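Local coordinates for glucuronan lyase A (Trichoderma reesei, PDB 2ZZJ), which probably cleaves beta-1,4-linked glucuronan within the chain by a lyase reaction, on a calcium-binding beta-jelly roll, at residues Thr41-Tyr52 with Leu199-Met210; Glu66-Phe74 with Tyr221-Phe230. One frame throughout, in Å; residues are numbered along the deposited sequence.

Interaction 1: residues Thr41-Tyr52 with Leu199-Met210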
loop_
_atom_site.group_PDB
_atom_site.type_symbol
_atom_site.label_atom_id
_atom_site.label_comp_id
_atom_site.label_asym_id
_atom_site.label_seq_id
_atom_site.Cartn_x
_atom_site.Cartn_y
_atom_site.Cartn_z
ATOM N N THR A 41 0.090 8.761 -11.399
ATOM C CA THR A 41 -0.448 8.186 -12.659
ATOM C C THR A 41 0.461 7.100 -13.206
ATOM O O THR A 41 1.700 7.094 -12.949
ATOM C CB THR A 41 -0.735 9.265 -13.749
ATOM O OG1 THR A 41 0.477 9.604 -14.447
ATOM C CG2 THR A 41 -1.361 10.501 -13.134
ATOM N N GLN A 42 -0.142 6.159 -13.926
ATOM C CA GLN A 42 0.620 5.160 -14.672
ATOM C C GLN A 42 -0.012 4.947 -16.047
ATOM O O GLN A 42 -1.224 5.115 -16.214
ATOM C CB GLN A 42 0.710 3.824 -13.930
ATOM C CG GLN A 42 1.927 3.725 -12.981
ATOM C CD GLN A 42 3.234 3.697 -13.800
ATOM O OE1 GLN A 42 3.207 3.383 -15.001
ATOM N NE2 GLN A 42 4.365 4.032 -13.164
ATOM N N THR A 43 0.811 4.601 -17.031
ATOM C CA THR A 43 0.343 4.492 -18.418
ATOM C C THR A 43 0.831 3.180 -18.982
ATOM O O THR A 43 2.040 2.888 -18.955
ATOM C CB THR A 43 0.868 5.665 -19.304
ATOM O OG1 THR A 43 0.407 6.919 -18.793
ATOM C CG2 THR A 43 0.392 5.517 -20.771
ATOM N N TYR A 44 -0.095 2.368 -19.469
ATOM C CA TYR A 44 0.265 1.065 -20.014
ATOM C C TYR A 44 0.981 1.322 -21.346
ATOM O O TYR A 44 0.564 2.204 -22.093
ATOM C CB TYR A 44 -0.988 0.198 -20.260
ATOM C CG TYR A 44 -0.643 -1.215 -20.706
ATOM C CD1 TYR A 44 -0.008 -2.111 -19.843
ATOM C CD2 TYR A 44 -0.927 -1.648 -22.017
ATOM C CE1 TYR A 44 0.329 -3.407 -20.261
ATOM C CE2 TYR A 44 -0.590 -2.937 -22.443
ATOM C CZ TYR A 44 0.038 -3.803 -21.582
ATOM O OH TYR A 44 0.367 -5.082 -21.996
ATOM N N THR A 45 2.047 0.562 -21.613
ATOM C CA THR A 45 2.854 0.731 -22.855
ATOM C C THR A 45 3.143 -0.670 -23.405
ATOM O O THR A 45 4.008 -1.390 -22.894
ATOM C CB THR A 45 4.190 1.501 -22.610
ATOM O OG1 THR A 45 4.967 0.786 -21.646
ATOM C CG2 THR A 45 3.957 2.919 -22.096
ATOM N N PRO A 46 2.367 -1.097 -24.421
ATOM C CA PRO A 46 2.591 -2.428 -24.986
ATOM C C PRO A 46 4.063 -2.588 -25.392
ATOM O O PRO A 46 4.697 -1.621 -25.833
ATOM C CB PRO A 46 1.668 -2.453 -26.210
ATOM C CG PRO A 46 0.565 -1.492 -25.874
ATOM C CD PRO A 46 1.267 -0.383 -25.092
ATOM N N GLY A 47 4.609 -3.769 -25.147
ATOM C CA GLY A 47 6.006 -4.064 -25.491
ATOM C C GLY A 47 6.926 -4.088 -24.288
ATOM O O GLY A 47 7.811 -4.946 -24.194
ATOM N N TYR A 48 6.698 -3.153 -23.361
ATOM C CA TYR A 48 7.524 -2.965 -22.161
ATOM C C TYR A 48 7.430 -4.190 -21.264
ATOM O O TYR A 48 6.335 -4.747 -21.069
ATOM C CB TYR A 48 7.062 -1.667 -21.478
ATOM C CG TYR A 48 7.611 -1.309 -20.101
ATOM C CD1 TYR A 48 8.910 -0.819 -19.942
ATOM C CD2 TYR A 48 6.787 -1.380 -18.966
ATOM C CE1 TYR A 48 9.393 -0.440 -18.687
ATOM C CE2 TYR A 48 7.258 -1.001 -17.702
ATOM C CZ TYR A 48 8.560 -0.530 -17.569
ATOM O OH TYR A 48 9.040 -0.166 -16.328
ATOM N N THR A 49 8.576 -4.649 -20.767
ATOM C CA THR A 49 8.618 -5.860 -19.950
ATOM C C THR A 49 8.867 -5.553 -18.475
ATOM O O THR A 49 8.925 -6.474 -17.669
ATOM C CB THR A 49 9.708 -6.844 -20.422
ATOM O OG1 THR A 49 10.953 -6.150 -20.493
ATOM C CG2 THR A 49 9.375 -7.399 -21.802
ATOM N N GLY A 50 9.031 -4.273 -18.147
ATOM C CA GLY A 50 9.277 -3.841 -16.755
ATOM C C GLY A 50 8.016 -3.589 -15.922
ATOM O O GLY A 50 6.915 -4.021 -16.284
ATOM N N ARG A 51 8.175 -2.866 -14.812
ATOM C CA ARG A 51 7.073 -2.695 -13.850
ATOM C C ARG A 51 6.550 -1.275 -13.841
ATOM O O ARG A 51 7.105 -0.401 -14.500
ATOM C CB ARG A 51 7.470 -3.209 -12.453
ATOM C CG ARG A 51 7.544 -4.728 -12.406
ATOM C CD ARG A 51 7.889 -5.277 -11.045
ATOM N NE ARG A 51 7.961 -6.749 -11.004
ATOM C CZ ARG A 51 9.035 -7.460 -11.358
ATOM N NH1 ARG A 51 10.134 -6.839 -11.781
ATOM N NH2 ARG A 51 9.029 -8.791 -11.270
ATOM N N TYR A 52 5.440 -1.055 -13.129
ATOM C CA TYR A 52 4.669 0.160 -13.284
ATOM C C TYR A 52 4.360 0.750 -11.903
ATOM O O TYR A 52 3.195 0.832 -11.497
ATOM C CB TYR A 52 3.357 -0.183 -13.984
ATOM C CG TYR A 52 3.434 -0.532 -15.472
ATOM C CD1 TYR A 52 3.379 0.462 -16.446
ATOM C CD2 TYR A 52 3.469 -1.880 -15.896
ATOM C CE1 TYR A 52 3.404 0.132 -17.838
ATOM C CE2 TYR A 52 3.485 -2.212 -17.274
ATOM C CZ TYR A 52 3.454 -1.202 -18.217
ATOM O OH TYR A 52 3.448 -1.533 -19.569
ATOM N N LEU A 199 0.332 4.336 -6.793
ATOM C CA LEU A 199 -0.292 3.462 -7.797
ATOM C C LEU A 199 0.782 2.538 -8.342
ATOM O O LEU A 199 1.758 3.001 -8.973
ATOM C CB LEU A 199 -0.893 4.316 -8.920
ATOM C CG LEU A 199 -1.457 3.511 -10.117
ATOM C CD1 LEU A 199 -2.566 2.490 -9.681
ATOM C CD2 LEU A 199 -1.994 4.498 -11.106
ATOM N N TYR A 200 0.593 1.248 -8.111
ATOM C CA TYR A 200 1.484 0.208 -8.617
ATOM C C TYR A 200 0.672 -0.778 -9.439
ATOM O O TYR A 200 -0.089 -1.597 -8.905
ATOM C CB TYR A 200 2.240 -0.450 -7.451
ATOM C CG TYR A 200 2.981 -1.737 -7.790
ATOM C CD1 TYR A 200 3.610 -1.892 -9.028
ATOM C CD2 TYR A 200 3.125 -2.752 -6.846
ATOM C CE1 TYR A 200 4.321 -3.062 -9.337
ATOM C CE2 TYR A 200 3.817 -3.944 -7.148
ATOM C CZ TYR A 200 4.425 -4.065 -8.392
ATOM O OH TYR A 200 5.113 -5.212 -8.721
ATOM N N ALA A 201 0.769 -0.648 -10.750
ATOM C CA ALA A 201 -0.118 -1.406 -11.626
ATOM C C ALA A 201 0.513 -2.752 -11.847
ATOM O O ALA A 201 1.116 -3.004 -12.892
ATOM C CB ALA A 201 -0.347 -0.641 -12.936
ATOM N N ASN A 202 0.428 -3.607 -10.835
ATOM C CA ASN A 202 1.223 -4.837 -10.830
ATOM C C ASN A 202 0.740 -5.936 -11.806
ATOM O O ASN A 202 1.540 -6.681 -12.399
ATOM C CB ASN A 202 1.430 -5.384 -9.407
ATOM C CG ASN A 202 0.141 -5.587 -8.625
ATOM O OD1 ASN A 202 -0.876 -4.967 -8.882
ATOM N ND2 ASN A 202 0.217 -6.414 -7.601
ATOM N N SER A 203 -0.571 -6.028 -11.980
ATOM C CA SER A 203 -1.131 -7.039 -12.881
ATOM C C SER A 203 -0.756 -6.809 -14.340
ATOM O O SER A 203 -0.719 -7.786 -15.124
ATOM C CB SER A 203 -2.649 -7.122 -12.735
ATOM O OG SER A 203 -2.998 -7.788 -11.534
ATOM N N TRP A 204 -0.495 -5.548 -14.718
ATOM C CA TRP A 204 -0.071 -5.235 -16.075
ATOM C C TRP A 204 1.207 -6.020 -16.403
ATOM O O TRP A 204 1.306 -6.642 -17.472
ATOM C CB TRP A 204 0.190 -3.729 -16.264
ATOM C CG TRP A 204 -1.011 -2.858 -16.323
ATOM C CD1 TRP A 204 -2.334 -3.265 -16.353
ATOM C CD2 TRP A 204 -1.034 -1.424 -16.444
ATOM N NE1 TRP A 204 -3.157 -2.166 -16.464
ATOM C CE2 TRP A 204 -2.393 -1.030 -16.513
ATOM C CE3 TRP A 204 -0.040 -0.428 -16.460
ATOM C CZ2 TRP A 204 -2.787 0.307 -16.598
ATOM C CZ3 TRP A 204 -0.435 0.910 -16.554
ATOM C CH2 TRP A 204 -1.809 1.263 -16.622
ATOM N N HIS A 205 2.167 -6.015 -15.481
ATOM C CA HIS A 205 3.397 -6.783 -15.670
ATOM C C HIS A 205 3.180 -8.275 -15.389
ATOM O O HIS A 205 3.484 -9.111 -16.234
ATOM C CB HIS A 205 4.522 -6.223 -14.793
ATOM C CG HIS A 205 5.685 -7.148 -14.654
ATOM N ND1 HIS A 205 5.697 -8.198 -13.758
ATOM C CD2 HIS A 205 6.869 -7.193 -15.310
ATOM C CE1 HIS A 205 6.845 -8.845 -13.868
ATOM N NE2 HIS A 205 7.570 -8.258 -14.803
ATOM N N ASP A 206 2.641 -8.602 -14.213
ATOM C CA ASP A 206 2.490 -9.985 -13.796
ATOM C C ASP A 206 1.684 -10.816 -14.800
ATOM O O ASP A 206 1.971 -12.004 -14.985
ATOM C CB ASP A 206 1.857 -10.081 -12.410
ATOM C CG ASP A 206 2.673 -9.366 -11.318
ATOM O OD1 ASP A 206 3.830 -8.949 -11.556
ATOM O OD2 ASP A 206 2.141 -9.221 -10.196
ATOM N N ASP A 207 0.704 -10.198 -15.458
ATOM C CA ASP A 207 -0.221 -10.957 -16.300
ATOM C C ASP A 207 0.213 -10.998 -17.760
ATOM O O ASP A 207 -0.278 -11.834 -18.529
ATOM C CB ASP A 207 -1.640 -10.401 -16.226
ATOM C CG ASP A 207 -2.299 -10.605 -14.876
ATOM O OD1 ASP A 207 -1.731 -11.267 -13.967
ATOM O OD2 ASP A 207 -3.423 -10.079 -14.740
ATOM N N GLY A 208 1.094 -10.082 -18.141
ATOM C CA GLY A 208 1.565 -9.974 -19.511
ATOM C C GLY A 208 0.672 -9.165 -20.431
ATOM O O GLY A 208 0.928 -9.086 -21.636
ATOM N N HIS A 209 -0.383 -8.562 -19.877
ATOM C CA HIS A 209 -1.323 -7.772 -20.673
ATOM C C HIS A 209 -2.181 -6.956 -19.723
ATOM O O HIS A 209 -2.206 -7.226 -18.518
ATOM C CB HIS A 209 -2.258 -8.681 -21.500
ATOM C CG HIS A 209 -3.111 -9.570 -20.657
ATOM N ND1 HIS A 209 -2.641 -10.737 -20.096
ATOM C CD2 HIS A 209 -4.383 -9.429 -20.220
ATOM C CE1 HIS A 209 -3.593 -11.291 -19.368
ATOM N NE2 HIS A 209 -4.660 -10.514 -19.423
ATOM N N MET A 210 -2.893 -5.990 -20.304
ATOM C CA MET A 210 -3.851 -5.169 -19.610
ATOM C C MET A 210 -5.276 -5.546 -20.005
ATOM O O MET A 210 -5.598 -5.638 -21.188
ATOM C CB MET A 210 -3.605 -3.713 -19.955
ATOM C CG MET A 210 -4.736 -2.817 -19.526
ATOM S SD MET A 210 -4.633 -1.133 -20.121
ATOM C CE MET A 210 -4.947 -1.315 -21.872
HETATM O O HOH W 1 2.099 -6.341 -20.329
HETATM O O HOH W 2 5.870 -8.624 -9.899
HETATM O O HOH W 3 4.017 -3.698 -12.787
#
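W204 meets two tyrosines of the 41-52 segment, Y44 over one indole face and Y52 at the edge. It presents its own six-membered edge to Y52, with CE3 standing 3.5 Å from Y52 CD1 over the ring face and the planes at 88°, a T-shaped pair. Toward Y44 the roles are reversed: the edge of the tyrosine points at the indole face, planes at 72°, while Y44 CB makes a CH-pi contact 3.8 Å from the centroid of the W204 six-membered ring. Y44 has its CG anti to the backbone N (chi1 -175°), which lays its ring under M210, whose CB sits 3.7 Å from the Y44 ring centroid, almost on the normal; the sulfur follows obliquely as a Met-aromatic contact. The short helix 202-207, which carries W204 and H205, is thereby held against the loop that leaves strand 37-43 and leads into strand 53-63, a connection between the two sheets of the jelly roll. At the solvent side R51 drapes its extended chain over the H205 imidazole, CG 3.9 Å from the ring centroid and the guanidinium plane tilted against the ring. A water bridges R51 NE and D206 OD1, and that same carboxylate oxygen receives H205 ND1 at 3.0 Å, close to the imidazole plane, which fixes the ring's rotation. One backbone bond, A201 N to Y52 O at 2.9 Å, ties the segments directly. Further out, Y48 covers the other face of Y52, T45 N donates to Y52 OH, and W204 NE1 is taken up by Y87 OH.

Interaction 2: residues Glu66-Phe74 with Tyr221-Phe230. With CA (calcium ion), chain B.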
loop_
_atom_site.group_PDB
_atom_site.type_symbol
_atom_site.label_atom_id
_atom_site.label_comp_id
_atom_site.label_asym_id
_atom_site.label_seq_id
_atom_site.Cartn_x
_atom_site.Cartn_y
_atom_site.Cartn_z
ATOM N N GLU A 66 6.765 -4.619 17.078
ATOM C CA GLU A 66 6.081 -3.376 17.450
ATOM C C GLU A 66 4.665 -3.339 16.911
ATOM O O GLU A 66 4.340 -4.050 15.956
ATOM C CB GLU A 66 6.854 -2.180 16.943
ATOM C CG GLU A 66 6.975 -2.130 15.455
ATOM C CD GLU A 66 7.845 -1.006 14.986
ATOM O OE1 GLU A 66 8.455 -0.330 15.838
ATOM O OE2 GLU A 66 7.933 -0.777 13.765
ATOM N N GLU A 67 3.823 -2.534 17.555
ATOM C CA GLU A 67 2.493 -2.227 17.049
ATOM C C GLU A 67 2.621 -0.844 16.455
ATOM O O GLU A 67 3.340 0.012 17.016
ATOM C CB GLU A 67 1.453 -2.194 18.182
ATOM C CG GLU A 67 0.027 -1.845 17.662
ATOM C CD GLU A 67 -0.930 -1.255 18.726
ATOM O OE1 GLU A 67 -2.147 -1.552 18.656
ATOM O OE2 GLU A 67 -0.492 -0.500 19.619
ATOM N N GLN A 68 1.972 -0.628 15.304
ATOM C CA GLN A 68 1.908 0.717 14.708
ATOM C C GLN A 68 0.517 0.942 14.111
ATOM O O GLN A 68 -0.152 -0.020 13.739
ATOM C CB GLN A 68 2.949 0.845 13.610
ATOM C CG GLN A 68 4.441 0.805 14.075
ATOM C CD GLN A 68 4.896 2.122 14.699
ATOM O OE1 GLN A 68 5.345 3.040 14.008
ATOM N NE2 GLN A 68 4.801 2.205 16.009
ATOM N N PHE A 69 0.112 2.213 14.003
ATOM C CA PHE A 69 -1.066 2.600 13.220
ATOM C C PHE A 69 -0.559 3.302 11.951
ATOM O O PHE A 69 0.461 4.021 11.978
ATOM C CB PHE A 69 -1.944 3.590 13.993
ATOM C CG PHE A 69 -2.756 2.963 15.128
ATOM C CD1 PHE A 69 -4.112 2.694 14.970
ATOM C CD2 PHE A 69 -2.153 2.659 16.349
ATOM C CE1 PHE A 69 -4.860 2.164 16.018
ATOM C CE2 PHE A 69 -2.905 2.120 17.405
ATOM C CZ PHE A 69 -4.242 1.868 17.230
ATOM N N TYR A 70 -1.290 3.112 10.853
ATOM C CA TYR A 70 -1.014 3.783 9.573
ATOM C C TYR A 70 -2.342 4.341 9.064
ATOM O O TYR A 70 -3.367 3.669 9.163
ATOM C CB TYR A 70 -0.513 2.757 8.544
ATOM C CG TYR A 70 0.696 2.012 9.063
ATOM C CD1 TYR A 70 2.002 2.487 8.814
ATOM C CD2 TYR A 70 0.544 0.884 9.871
ATOM C CE1 TYR A 70 3.130 1.804 9.348
ATOM C CE2 TYR A 70 1.666 0.221 10.402
ATOM C CZ TYR A 70 2.931 0.684 10.111
ATOM O OH TYR A 70 4.020 0.032 10.630
ATOM N N GLY A 71 -2.324 5.538 8.494
ATOM C CA GLY A 71 -3.544 6.138 7.946
ATOM C C GLY A 71 -3.185 6.812 6.624
ATOM O O GLY A 71 -2.075 7.365 6.473
ATOM N N PHE A 72 -4.098 6.787 5.669
ATOM C CA PHE A 72 -3.950 7.621 4.455
ATOM C C PHE A 72 -5.286 7.827 3.812
ATOM O O PHE A 72 -6.237 7.036 4.049
ATOM C CB PHE A 72 -2.967 7.053 3.449
ATOM C CG PHE A 72 -3.337 5.679 2.928
ATOM C CD1 PHE A 72 -3.937 5.546 1.682
ATOM C CD2 PHE A 72 -3.072 4.535 3.690
ATOM C CE1 PHE A 72 -4.281 4.258 1.171
ATOM C CE2 PHE A 72 -3.410 3.258 3.208
ATOM C CZ PHE A 72 -4.017 3.123 1.956
ATOM N N ALA A 73 -5.379 8.910 3.039
ATOM C CA ALA A 73 -6.561 9.072 2.215
ATOM C C ALA A 73 -6.186 8.785 0.768
ATOM O O ALA A 73 -5.075 9.102 0.340
ATOM C CB ALA A 73 -7.117 10.488 2.350
ATOM N N PHE A 74 -7.098 8.201 0.011
ATOM C CA PHE A 74 -6.878 7.988 -1.437
ATOM C C PHE A 74 -8.171 8.166 -2.220
ATOM O O PHE A 74 -9.258 8.097 -1.652
ATOM C CB PHE A 74 -6.248 6.614 -1.733
ATOM C CG PHE A 74 -7.244 5.479 -1.718
ATOM C CD1 PHE A 74 -7.845 5.050 -2.899
ATOM C CD2 PHE A 74 -7.628 4.891 -0.494
ATOM C CE1 PHE A 74 -8.807 3.993 -2.890
ATOM C CE2 PHE A 74 -8.605 3.833 -0.464
ATOM C CZ PHE A 74 -9.176 3.407 -1.664
ATOM N N TYR A 221 -3.593 10.905 -3.432
ATOM C CA TYR A 221 -3.327 10.563 -2.043
ATOM C C TYR A 221 -3.198 11.821 -1.218
ATOM O O TYR A 221 -2.789 12.877 -1.735
ATOM C CB TYR A 221 -1.999 9.810 -1.926
ATOM C CG TYR A 221 -2.033 8.435 -2.520
ATOM C CD1 TYR A 221 -2.295 7.324 -1.704
ATOM C CD2 TYR A 221 -1.828 8.235 -3.870
ATOM C CE1 TYR A 221 -2.332 6.004 -2.253
ATOM C CE2 TYR A 221 -1.877 6.927 -4.440
ATOM C CZ TYR A 221 -2.108 5.843 -3.616
ATOM O OH TYR A 221 -2.088 4.596 -4.199
ATOM N N ASP A 222 -3.460 11.694 0.066
ATOM C CA ASP A 222 -3.293 12.818 0.984
ATOM C C ASP A 222 -3.260 12.310 2.418
ATOM O O ASP A 222 -3.670 11.179 2.688
ATOM C CB ASP A 222 -4.478 13.771 0.785
ATOM C CG ASP A 222 -4.186 15.202 1.265
ATOM O OD1 ASP A 222 -3.094 15.465 1.845
ATOM O OD2 ASP A 222 -5.076 16.039 1.058
ATOM N N GLU A 223 -2.826 13.179 3.339
ATOM C CA GLU A 223 -3.009 12.978 4.740
ATOM C C GLU A 223 -2.497 11.580 5.185
ATOM O O GLU A 223 -3.266 10.763 5.697
ATOM C CB GLU A 223 -4.517 13.198 5.083
ATOM C CG GLU A 223 -4.817 13.515 6.520
ATOM C CD GLU A 223 -4.296 14.904 6.990
ATOM O OE1 GLU A 223 -4.543 15.169 8.186
ATOM O OE2 GLU A 223 -3.646 15.680 6.222
ATOM N N VAL A 224 -1.207 11.327 4.969
ATOM C CA VAL A 224 -0.592 10.049 5.339
ATOM C C VAL A 224 0.103 10.215 6.678
ATOM O O VAL A 224 0.748 11.259 6.920
ATOM C CB VAL A 224 0.454 9.584 4.277
ATOM C CG1 VAL A 224 0.947 8.144 4.586
ATOM C CG2 VAL A 224 -0.140 9.641 2.839
ATOM N N ALA A 225 -0.009 9.207 7.545
ATOM C CA ALA A 225 0.569 9.286 8.892
ATOM C C ALA A 225 0.919 7.900 9.408
ATOM O O ALA A 225 0.248 6.898 9.035
ATOM C CB ALA A 225 -0.412 9.975 9.891
ATOM N N VAL A 226 1.957 7.864 10.269
ATOM C CA VAL A 226 2.318 6.663 11.015
ATOM C C VAL A 226 2.413 7.110 12.466
ATOM O O VAL A 226 2.952 8.189 12.749
ATOM C CB VAL A 226 3.688 6.035 10.562
ATOM C CG1 VAL A 226 3.930 4.715 11.331
ATOM C CG2 VAL A 226 3.712 5.806 9.029
ATOM N N GLY A 227 1.861 6.321 13.375
ATOM C CA GLY A 227 1.849 6.706 14.783
ATOM C C GLY A 227 1.442 5.574 15.684
ATOM O O GLY A 227 1.373 4.412 15.258
ATOM N N THR A 228 1.153 5.918 16.937
ATOM C CA THR A 228 0.931 4.897 17.962
ATOM C C THR A 228 -0.506 4.806 18.435
ATOM O O THR A 228 -0.835 3.924 19.214
ATOM C CB THR A 228 1.872 5.087 19.181
ATOM O OG1 THR A 228 1.609 6.338 19.788
ATOM C CG2 THR A 228 3.337 5.084 18.725
ATOM N N THR A 229 -1.365 5.701 17.945
ATOM C CA THR A 229 -2.808 5.647 18.260
ATOM C C THR A 229 -3.621 5.801 16.975
ATOM O O THR A 229 -3.088 6.259 15.956
ATOM C CB THR A 229 -3.214 6.736 19.283
ATOM O OG1 THR A 229 -3.188 8.047 18.681
ATOM C CG2 THR A 229 -2.247 6.720 20.489
ATOM N N PHE A 230 -4.904 5.439 17.032
ATOM C CA PHE A 230 -5.817 5.682 15.911
ATOM C C PHE A 230 -5.908 7.177 15.582
ATOM O O PHE A 230 -5.803 7.585 14.397
ATOM C CB PHE A 230 -7.216 5.115 16.290
ATOM C CG PHE A 230 -8.236 5.199 15.180
ATOM C CD1 PHE A 230 -8.485 4.112 14.344
ATOM C CD2 PHE A 230 -8.981 6.370 14.992
ATOM C CE1 PHE A 230 -9.439 4.214 13.292
ATOM C CE2 PHE A 230 -9.953 6.470 13.975
ATOM C CZ PHE A 230 -10.167 5.382 13.102
HETATM CA CA CA B . -3.474 17.877 1.957
HETATM O O HOH W 4 1.043 1.593 19.079
HETATM O O HOH W 5 -3.609 17.580 4.345
HETATM O O HOH W 6 -2.278 20.043 2.187
#
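Strands 66-74 and 221-227 run antiparallel at 176°, their axes 4.6 Å apart at closest, and pair through F69 with G227, G71 with A225 and A73 with D222, each doubly hydrogen-bonded. This central pairing in one sheet of the jelly roll is interrupted by a G1 beta bulge at E223 and V224, where the register slips by one. Past G227 the chain folds over F69, whose CG, anti to the carbonyl carbon (chi1 -75°), sets the ring beneath it: T229 C and F230 N lie above the middle of one face, and F230 CB reaches F69 CE1 at 3.8 Å. An alanine at F69 is likely to leave the T229-F230 backbone without the flat surface it rests on, opening a gap before helix 230-233. Y70, V226, Y221 and F74 share one sheet face: V226 lies alongside Y70, pointing the same way, with CG1 3.6 Å from Y70 CE1, and F74 CB packs 4.0 Å from Y221 CE1. D222, on the opposite face with F69 and A73, grips the calcium with both carboxylate oxygens, D7, K33 and S36 adding backbone carbonyls. E223 OE1 salt-bridges K33 NZ; its OE2 bonds Y5 OH and accepts, at 2.7 Å, a calcium-bound water.

How the interactions relate
Interaction 2 is buried within a sheet, whereas interaction 1 lies about 28 Å away between their centres, on the far side of the chain's middle and partly open to solvent. Their chemistry follows: 66-74 with 221-230 is held by repeated backbone bonds, while 41-52 with 199-210 relies on aromatic edges and faces, one backbone bond and bridging waters. Both nevertheless reach the same sheet, since strand 37-43 lies beside strand 216-227. They also touch by packing, L199 N lying 3.6 Å from Y221 OH. Along the chain their segments alternate, and helix 202-207 is followed by strand 216-227. Of the two, interaction 2 alone includes a calcium ligand.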